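PDB 2V1L: DUF2787 domain-containing protein from Vibrio cholerae, which is of unknown function but is encoded on the pathogenicity island VPI-2 and shares structural homology with the human p32 protein. Local coordinates for residues E40-F45 / P59-L64. Numbering follows the deposited sequence.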
loop_
_atom_site.group_PDB
_atom_site.type_symbol
_atom_site.label_atom_id
_atom_site.label_comp_id
_atom_site.label_asym_id
_atom_site.label_seq_id
_atom_site.Cartn_x
_atom_site.Cartn_y
_atom_site.Cartn_z
ATOM N N GLU A 40 16.263 2.574 1.170
ATOM C CA GLU A 40 15.082 3.279 0.649
ATOM C C GLU A 40 14.603 2.679 -0.667
ATOM O O GLU A 40 15.315 2.751 -1.664
ATOM C CB GLU A 40 15.378 4.773 0.471
ATOM C CG GLU A 40 14.221 5.603 -0.083
ATOM C CD GLU A 40 14.694 6.788 -0.933
ATOM O OE1 GLU A 40 15.485 7.622 -0.421
ATOM O OE2 GLU A 40 14.264 6.879 -2.113
ATOM N N VAL A 41 13.388 2.117 -0.661
ATOM C CA VAL A 41 12.821 1.405 -1.816
ATOM C C VAL A 41 11.318 1.710 -2.073
ATOM O O VAL A 41 10.552 1.968 -1.144
ATOM C CB VAL A 41 13.062 -0.141 -1.677
ATOM C CG1 VAL A 41 11.951 -0.838 -0.905
ATOM C CG2 VAL A 41 13.225 -0.782 -3.018
ATOM N N VAL A 42 10.924 1.677 -3.341
ATOM C CA VAL A 42 9.545 1.914 -3.744
ATOM C C VAL A 42 9.014 0.770 -4.619
ATOM O O VAL A 42 9.573 0.466 -5.671
ATOM C CB VAL A 42 9.385 3.293 -4.478
ATOM C CG1 VAL A 42 8.009 3.433 -5.096
ATOM C CG2 VAL A 42 9.635 4.442 -3.518
ATOM N N MET A 43 7.913 0.159 -4.177
ATOM C CA MET A 43 7.227 -0.893 -4.938
ATOM C C MET A 43 5.976 -0.313 -5.618
ATOM O O MET A 43 5.223 0.448 -5.000
ATOM C CB MET A 43 6.807 -2.045 -4.010
ATOM C CG MET A 43 7.917 -2.768 -3.264
ATOM S SD MET A 43 7.283 -4.086 -2.183
ATOM C CE MET A 43 8.776 -4.642 -1.374
ATOM N N ASN A 44 5.749 -0.680 -6.872
ATOM C CA ASN A 44 4.524 -0.316 -7.575
ATOM C C ASN A 44 3.796 -1.560 -8.075
ATOM O O ASN A 44 4.429 -2.463 -8.624
ATOM C CB ASN A 44 4.801 0.620 -8.753
ATOM C CG ASN A 44 5.198 2.010 -8.303
ATOM O OD1 ASN A 44 6.367 2.258 -8.008
ATOM N ND2 ASN A 44 4.222 2.915 -8.225
ATOM N N PHE A 45 2.478 -1.601 -7.873
ATOM C CA PHE A 45 1.640 -2.700 -8.355
ATOM C C PHE A 45 0.678 -2.055 -9.334
ATOM O O PHE A 45 -0.066 -1.128 -8.953
ATOM C CB PHE A 45 0.879 -3.386 -7.185
ATOM C CG PHE A 45 1.767 -3.964 -6.118
ATOM C CD1 PHE A 45 1.905 -5.349 -5.983
ATOM C CD2 PHE A 45 2.473 -3.137 -5.239
ATOM C CE1 PHE A 45 2.711 -5.884 -5.005
ATOM C CE2 PHE A 45 3.310 -3.667 -4.263
ATOM C CZ PHE A 45 3.441 -5.042 -4.145
ATOM N N PRO A 59 -3.970 1.137 -9.094
ATOM C CA PRO A 59 -2.530 0.986 -8.841
ATOM C C PRO A 59 -2.217 1.202 -7.376
ATOM O O PRO A 59 -2.903 1.957 -6.722
ATOM C CB PRO A 59 -1.884 2.128 -9.659
ATOM C CG PRO A 59 -2.929 2.625 -10.528
ATOM C CD PRO A 59 -4.269 2.287 -9.971
ATOM N N VAL A 60 -1.167 0.566 -6.872
ATOM C CA VAL A 60 -0.779 0.734 -5.498
ATOM C C VAL A 60 0.708 1.012 -5.473
ATOM O O VAL A 60 1.466 0.389 -6.207
ATOM C CB VAL A 60 -1.095 -0.523 -4.659
ATOM C CG1 VAL A 60 -0.452 -0.452 -3.347
ATOM C CG2 VAL A 60 -2.627 -0.747 -4.515
ATOM N N GLU A 61 1.107 1.952 -4.614
ATOM C CA GLU A 61 2.506 2.246 -4.304
ATOM C C GLU A 61 2.801 2.055 -2.823
ATOM O O GLU A 61 2.054 2.526 -1.961
ATOM C CB GLU A 61 2.858 3.687 -4.734
ATOM C CG GLU A 61 4.319 4.048 -4.517
ATOM C CD GLU A 61 4.691 5.422 -5.057
ATOM O OE1 GLU A 61 4.478 5.678 -6.262
ATOM O OE2 GLU A 61 5.230 6.241 -4.266
ATOM N N ILE A 62 3.896 1.361 -2.528
ATOM C CA ILE A 62 4.338 1.159 -1.167
ATOM C C ILE A 62 5.804 1.579 -1.032
ATOM O O ILE A 62 6.624 1.213 -1.865
ATOM C CB ILE A 62 4.166 -0.320 -0.707
ATOM C CG1 ILE A 62 2.696 -0.748 -0.812
ATOM C CG2 ILE A 62 4.706 -0.479 0.733
ATOM C CD1 ILE A 62 2.449 -2.258 -1.032
ATOM N N ALA A 63 6.125 2.330 0.026
ATOM C CA ALA A 63 7.496 2.792 0.262
ATOM C C ALA A 63 8.108 2.291 1.543
ATOM O O ALA A 63 7.519 2.358 2.631
ATOM C CB ALA A 63 7.583 4.313 0.216
ATOM N N LEU A 64 9.339 1.828 1.404
ATOM C CA LEU A 64 10.071 1.245 2.510
ATOM C C LEU A 64 11.464 1.845 2.538
ATOM O O LEU A 64 12.054 2.114 1.493
ATOM C CB LEU A 64 10.180 -0.281 2.317
ATOM C CG LEU A 64 8.949 -1.121 1.953
ATOM C CD1 LEU A 64 9.379 -2.470 1.417
ATOM C CD2 LEU A 64 8.063 -1.319 3.150
#
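Met43 and Ile62 exchange a reciprocal pair of backbone hydrogen bonds, Met43 N to Ile62 O at 2.8 Å and Ile62 N to Met43 O at 3.0 Å, and Val41–Leu64 and Phe45–Val60 do the same on either side. The result is a regular ladder within the antiparallel sheet of this p32-like fold, one strand in from its 141-144 end, with strands 141-144 and 72-82 hydrogen-bonded to the pair's outer edges. Alternation, the general rule of such ladders, sorts side chains by face. On the face of the non-hydrogen-bonded pairs, Asn44 and Glu61 run side by side. Their amide and carboxylate planes are turned 73° apart, and Asn44 ND2 reaches Glu61 OE1 only weakly, at 3.4 Å; the firmer partner of this carboxylate is Tyr76, whose OH hydrogen-bonds to OE2. Glu61 is extended, CG anti to the backbone N (chi1 -177°), which lays its CG 3.8 Å from Val42 CG1. The other face is apolar and covered by helices 15-29 and 117-135. There Met43, stretched out beyond CG, brings its CE to 3.6 Å from Leu64 CD1, while Ile62 CD1 meets Phe45 CE2 obliquely at 3.6 Å, and Val60 O lies in the ring plane at the Phe45 edge, 3.8 Å from CD2.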